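Local coordinates for protein hydrolase, putative (PDB 2B30) that is of unconfirmed function but, as a HAD-superfamily hydrolase of the Cof type, is probably a magnesium-dependent phosphatase, with calcium bound in this crystal, at residues 25-30 with 60-65; 29-34 with 241-246. All coordinates share one frame; numbering follows the deposited sequence.

Interaction 1 of 2, residues 25-30 with 60-65; sequences ADIKLL and KGYMVS
Tyr62 lies against Leu30 and Ile27, just ahead of the point where its own chain becomes a strand. Its CB meets Leu30 CG at 4.1 Å, the two side chains slanting across one another. With CG turned away from the carbonyl carbon (chi1 -62°), the ring is carried back along 25-30 and presents an edge to the backbone of Ile27: CE1 stands 3.3 Å from Ile27 O, near the plane of the ring. Tyrosine suits this partly exposed margin, since its broad apolar ring covers Ile27 and Leu30 while its hydroxyl is carried well past them. Farther along, Leu29 pairs with Met63 and Leu30 with Val64 in parallel register, and their side chains alternate between the two faces of the sheet. On one face the CD2 branch of Leu29 meets Met63 CG at 4.0 Å, and the rest of the methionine chain then leads away; Leu233 of helix 225-235 also packs on Leu29. On the other face Leu30 CD1 comes to 4.0 Å from Val64 CG2, and Leu293 of helix 288-297 adds to the cover. Because neighbouring side chains alternate, Leu30 and Val64 put branched apolar groups together on one buried face, while the flexible, unbranched Met63 suits its partly exposed place beside Leu29. Leu30 is held from both of its backbone polar groups: its N donates to Met63 O at 2.8 Å in an almost straight bond, and its O accepts from Ser65 N at 2.9 Å. Met63 N to Lys28 O is longer, 3.3 Å, at the start of the strand pairing. Lys28, pointing away, forms a salt bridge with Asp26. Helix 48-60 links the paired strands 29-33 and 63-67, a beta-alpha-beta crossover of the Rossmann-like HAD core.

Interaction 2 of 2, residues 29-34 with 241-246; sequences LLLIDF and DQVLVV. With CA (calcium ion), chain E.
Asp33 ends a run of apolar strand residues with a carboxylate that grips calcium, while its backbone N still donates to Val246 O at 3.1 Å. Its CG stands opposite the backbone N (chi1 178°), which carries the carboxylate beyond the paired backbones. Both oxygens reach the metal, unequally: OD2 at 2.2 Å and OD1 at 2.8 Å. OD2 also takes a hydrogen bond from Thr37, which helps fix the rotation of the group, and Asp35 O and Asp248 OD1 bind the same ion.

Behind this polar tip the strands run parallel; the axes of segments 29-33 and 243-246 are 12° apart. Leu31 is bonded through both backbone polar groups, its N to Leu244 O at 2.8 Å and its O to Val246 N, so the main chain's polar atoms are satisfied in a buried setting. On the face of Leu31, its CB lies 3.9 Å from Val245 CG2, and its branch slants over Val243, CG to CG1 3.8 Å. The other face pairs Leu30 CD2 with Leu244 CD2 at 4.1 Å and Ile32 CG2 with Val246 CG1 at 4.2 Å; helix 288-297 lies over it through Val289, Leu292, Leu293 and Val296. Beta-branched valine and isoleucine suit the extended backbone, and Ile32 and Val246 join Leu30 and Leu244 in the apolar surface that receives this helix.

Asp33 and Asp35 form the DxD motif of HAD enzymes, whose first aspartate is the nucleophile in phosphatase relatives. The chemistry is consistent with a magnesium-dependent site at the C-terminal ends of the parallel strands, where calcium probably replaces magnesium.

How the interactions relate
Interactions 1 and 2 lie with their centres about 8 Å apart in one sheet and share Leu29 and Leu30. Strand 29-33 stands between strand 63-67 (interaction 1) and strand 243-247 (interaction 2), so the two contacts occupy its opposite edges. Along the chain, 25-30 and 29-34 overlap, 60-65 follows after a helical crossover, and 241-246 returns some 175 residues after that, beyond the six-stranded second sheet. They also touch directly: Ser65 O probably bonds Ile32 N, and Lys28 N probably bonds Gln242 O. Bonded along both edges, strand 29-33 carries Asp33 to the metal site, to which Asp248, just past 241-246, also contributes.

Interaction 1 of 2, residues 25-30 with 60-65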
loop_
_atom_site.group_PDB
_atom_site.type_symbol
_atom_site.label_atom_id
_atom_site.label_comp_id
_atom_site.label_asym_id
_atom_site.label_seq_id
_atom_site.Cartn_x
_atom_site.Cartn_y
_atom_site.Cartn_z
ATOM N N ALA A 25 22.970 8.343 1.592
ATOM C CA ALA A 25 21.894 8.009 0.670
ATOM C C ALA A 25 22.391 8.077 -0.765
ATOM O O ALA A 25 22.964 9.082 -1.171
ATOM C CB ALA A 25 20.737 8.979 0.851
ATOM N N ASP A 26 22.144 7.015 -1.528
ATOM C CA ASP A 26 22.468 6.965 -2.958
ATOM C C ASP A 26 21.221 7.254 -3.797
ATOM O O ASP A 26 20.767 6.410 -4.569
ATOM C CB ASP A 26 23.036 5.585 -3.305
ATOM C CG ASP A 26 23.485 5.474 -4.749
ATOM O OD1 ASP A 26 24.150 6.403 -5.237
ATOM O OD2 ASP A 26 23.166 4.452 -5.395
ATOM N N ILE A 27 20.679 8.454 -3.652
ATOM C CA ILE A 27 19.416 8.824 -4.281
ATOM C C ILE A 27 19.533 8.982 -5.794
ATOM O O ILE A 27 20.416 9.684 -6.288
ATOM C CB ILE A 27 18.856 10.137 -3.676
ATOM C CG1 ILE A 27 18.424 9.902 -2.227
ATOM C CG2 ILE A 27 17.667 10.678 -4.493
ATOM C CD1 ILE A 27 18.360 11.175 -1.403
ATOM N N LYS A 28 18.608 8.335 -6.507
ATOM C CA LYS A 28 18.500 8.429 -7.962
ATOM C C LYS A 28 17.125 8.914 -8.468
ATOM O O LYS A 28 16.986 9.210 -9.662
ATOM C CB LYS A 28 18.862 7.070 -8.582
ATOM C CG LYS A 28 20.342 6.783 -8.468
ATOM C CD LYS A 28 20.725 5.382 -8.898
ATOM C CE LYS A 28 22.236 5.137 -8.690
ATOM N NZ LYS A 28 22.646 3.700 -8.874
ATOM N N LEU A 29 16.132 9.009 -7.573
ATOM C CA LEU A 29 14.759 9.388 -7.942
ATOM C C LEU A 29 14.216 10.405 -6.953
ATOM O O LEU A 29 14.191 10.136 -5.748
ATOM C CB LEU A 29 13.838 8.168 -7.923
ATOM C CG LEU A 29 12.751 8.048 -9.002
ATOM C CD1 LEU A 29 11.650 7.093 -8.537
ATOM C CD2 LEU A 29 12.155 9.364 -9.422
ATOM N N LEU A 30 13.779 11.563 -7.455
ATOM C CA LEU A 30 13.127 12.573 -6.614
ATOM C C LEU A 30 11.622 12.523 -6.849
ATOM O O LEU A 30 11.157 12.777 -7.962
ATOM C CB LEU A 30 13.661 13.982 -6.906
ATOM C CG LEU A 30 15.182 14.202 -6.896
ATOM C CD1 LEU A 30 15.523 15.675 -7.173
ATOM C CD2 LEU A 30 15.824 13.740 -5.586
ATOM N N LYS A 60 22.077 17.544 -12.789
ATOM C CA LYS A 60 22.949 16.687 -11.980
ATOM C C LYS A 60 22.670 15.199 -12.214
ATOM O O LYS A 60 23.424 14.345 -11.748
ATOM C CB LYS A 60 22.796 17.003 -10.485
ATOM C CG LYS A 60 23.162 18.423 -10.090
ATOM C CD LYS A 60 24.606 18.568 -9.663
ATOM C CE LYS A 60 24.803 19.768 -8.746
ATOM N NZ LYS A 60 25.922 19.526 -7.800
ATOM N N GLY A 61 21.576 14.892 -12.909
ATOM C CA GLY A 61 21.311 13.533 -13.394
ATOM C C GLY A 61 20.216 12.786 -12.654
ATOM O O GLY A 61 20.049 11.580 -12.866
ATOM N N TYR A 62 19.470 13.495 -11.802
ATOM C CA TYR A 62 18.378 12.897 -11.034
ATOM C C TYR A 62 17.123 12.771 -11.892
ATOM O O TYR A 62 16.792 13.678 -12.648
ATOM C CB TYR A 62 18.061 13.724 -9.770
ATOM C CG TYR A 62 19.217 13.802 -8.800
ATOM C CD1 TYR A 62 19.416 12.818 -7.846
ATOM C CD2 TYR A 62 20.128 14.851 -8.855
ATOM C CE1 TYR A 62 20.492 12.882 -6.962
ATOM C CE2 TYR A 62 21.203 14.918 -7.989
ATOM C CZ TYR A 62 21.383 13.934 -7.045
ATOM O OH TYR A 62 22.455 14.008 -6.185
ATOM N N MET A 63 16.442 11.636 -11.771
ATOM C CA MET A 63 15.128 11.450 -12.355
ATOM C C MET A 63 14.139 12.087 -11.405
ATOM O O MET A 63 14.200 11.878 -10.184
ATOM C CB MET A 63 14.789 9.969 -12.535
ATOM C CG MET A 63 13.411 9.744 -13.160
ATOM S SD MET A 63 13.162 8.100 -13.859
ATOM C CE MET A 63 14.242 8.130 -15.304
ATOM N N VAL A 64 13.231 12.872 -11.965
ATOM C CA VAL A 64 12.301 13.637 -11.173
ATOM C C VAL A 64 10.898 13.257 -11.606
ATOM O O VAL A 64 10.593 13.209 -12.805
ATOM C CB VAL A 64 12.546 15.129 -11.380
ATOM C CG1 VAL A 64 11.405 15.973 -10.820
ATOM C CG2 VAL A 64 13.869 15.519 -10.757
ATOM N N SER A 65 10.058 12.964 -10.620
ATOM C CA SER A 65 8.663 12.628 -10.859
ATOM C C SER A 65 7.786 13.330 -9.831
ATOM O O SER A 65 7.963 13.182 -8.622
ATOM C CB SER A 65 8.437 11.116 -10.784
ATOM O OG SER A 65 7.048 10.832 -10.759
#

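Interaction 2 of 2, residues 29-34 with 241-246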
loop_
_atom_site.group_PDB
_atom_site.type_symbol
_atom_site.label_atom_id
_atom_site.label_comp_id
_atom_site.label_asym_id
_atom_site.label_seq_id
_atom_site.Cartn_x
_atom_site.Cartn_y
_atom_site.Cartn_z
ATOM N N LEU A 29 16.132 9.009 -7.573
ATOM C CA LEU A 29 14.759 9.388 -7.942
ATOM C C LEU A 29 14.216 10.405 -6.953
ATOM O O LEU A 29 14.191 10.136 -5.748
ATOM C CB LEU A 29 13.838 8.168 -7.923
ATOM C CG LEU A 29 12.751 8.048 -9.002
ATOM C CD1 LEU A 29 11.650 7.093 -8.537
ATOM C CD2 LEU A 29 12.155 9.364 -9.422
ATOM N N LEU A 30 13.779 11.563 -7.455
ATOM C CA LEU A 30 13.127 12.573 -6.614
ATOM C C LEU A 30 11.622 12.523 -6.849
ATOM O O LEU A 30 11.157 12.777 -7.962
ATOM C CB LEU A 30 13.661 13.982 -6.906
ATOM C CG LEU A 30 15.182 14.202 -6.896
ATOM C CD1 LEU A 30 15.523 15.675 -7.173
ATOM C CD2 LEU A 30 15.824 13.740 -5.586
ATOM N N LEU A 31 10.872 12.195 -5.798
ATOM C CA LEU A 31 9.420 12.116 -5.853
ATOM C C LEU A 31 8.818 13.265 -5.048
ATOM O O LEU A 31 8.848 13.261 -3.825
ATOM C CB LEU A 31 8.943 10.775 -5.300
ATOM C CG LEU A 31 9.464 9.504 -5.991
ATOM C CD1 LEU A 31 8.868 8.324 -5.284
ATOM C CD2 LEU A 31 9.161 9.431 -7.509
ATOM N N ILE A 32 8.249 14.238 -5.748
ATOM C CA ILE A 32 7.894 15.517 -5.162
ATOM C C ILE A 32 6.398 15.713 -5.237
ATOM O O ILE A 32 5.821 15.662 -6.325
ATOM C CB ILE A 32 8.564 16.652 -5.941
ATOM C CG1 ILE A 32 10.065 16.373 -6.090
ATOM C CG2 ILE A 32 8.297 18.003 -5.259
ATOM C CD1 ILE A 32 10.816 17.452 -6.871
ATOM N N ASP A 33 5.764 15.941 -4.093
ATOM C CA ASP A 33 4.341 16.302 -4.077
ATOM C C ASP A 33 4.164 17.708 -4.649
ATOM O O ASP A 33 5.077 18.526 -4.570
ATOM C CB ASP A 33 3.788 16.232 -2.655
ATOM C CG ASP A 33 2.333 16.640 -2.567
ATOM O OD1 ASP A 33 1.503 16.213 -3.406
ATOM O OD2 ASP A 33 2.009 17.401 -1.639
ATOM N N PHE A 34 3.008 17.977 -5.246
ATOM C CA PHE A 34 2.757 19.289 -5.832
ATOM C C PHE A 34 2.166 20.279 -4.807
ATOM O O PHE A 34 2.918 21.049 -4.212
ATOM C CB PHE A 34 1.910 19.190 -7.111
ATOM C CG PHE A 34 2.077 20.371 -8.037
ATOM C CD1 PHE A 34 3.280 20.574 -8.713
ATOM C CD2 PHE A 34 1.038 21.282 -8.234
ATOM C CE1 PHE A 34 3.451 21.667 -9.564
ATOM C CE2 PHE A 34 1.190 22.375 -9.090
ATOM C CZ PHE A 34 2.400 22.570 -9.756
ATOM N N ASP A 241 15.692 2.064 -1.405
ATOM C CA ASP A 241 16.942 2.735 -1.001
ATOM C C ASP A 241 17.209 4.038 -1.752
ATOM O O ASP A 241 17.724 4.987 -1.174
ATOM C CB ASP A 241 18.158 1.822 -1.307
ATOM C CG ASP A 241 18.672 1.061 -0.100
ATOM O OD1 ASP A 241 18.437 1.467 1.061
ATOM O OD2 ASP A 241 19.354 0.044 -0.328
ATOM N N GLN A 242 16.926 4.047 -3.056
ATOM C CA GLN A 242 17.333 5.141 -3.942
ATOM C C GLN A 242 16.271 6.213 -4.149
ATOM O O GLN A 242 16.465 7.129 -4.935
ATOM C CB GLN A 242 17.730 4.567 -5.294
ATOM C CG GLN A 242 18.890 3.610 -5.200
ATOM C CD GLN A 242 19.097 2.835 -6.466
ATOM O OE1 GLN A 242 18.140 2.415 -7.100
ATOM N NE2 GLN A 242 20.356 2.630 -6.839
ATOM N N VAL A 243 15.162 6.113 -3.432
ATOM C CA VAL A 243 14.027 6.987 -3.660
ATOM C C VAL A 243 13.919 8.012 -2.547
ATOM O O VAL A 243 13.811 7.630 -1.383
ATOM C CB VAL A 243 12.724 6.157 -3.716
ATOM C CG1 VAL A 243 11.521 7.061 -3.848
ATOM C CG2 VAL A 243 12.781 5.166 -4.872
ATOM N N LEU A 244 13.950 9.299 -2.901
ATOM C CA LEU A 244 13.659 10.364 -1.945
ATOM C C LEU A 244 12.320 11.012 -2.258
ATOM O O LEU A 244 12.072 11.428 -3.390
ATOM C CB LEU A 244 14.741 11.445 -1.930
ATOM C CG LEU A 244 14.384 12.689 -1.080
ATOM C CD1 LEU A 244 15.494 13.024 -0.124
ATOM C CD2 LEU A 244 14.024 13.892 -1.931
ATOM N N VAL A 245 11.495 11.146 -1.226
ATOM C CA VAL A 245 10.111 11.578 -1.380
ATOM C C VAL A 245 9.762 12.667 -0.356
ATOM O O VAL A 245 10.291 12.670 0.761
ATOM C CB VAL A 245 9.145 10.365 -1.265
ATOM C CG1 VAL A 245 9.185 9.758 0.112
ATOM C CG2 VAL A 245 7.726 10.759 -1.615
ATOM N N VAL A 246 8.882 13.587 -0.749
ATOM C CA VAL A 246 8.482 14.692 0.110
ATOM C C VAL A 246 6.993 15.036 -0.105
ATOM O O VAL A 246 6.509 15.039 -1.234
ATOM C CB VAL A 246 9.450 15.933 -0.068
ATOM C CG1 VAL A 246 9.415 16.479 -1.473
ATOM C CG2 VAL A 246 9.133 17.031 0.940
HETATM CA CA CA E . -0.191 17.713 -1.690
#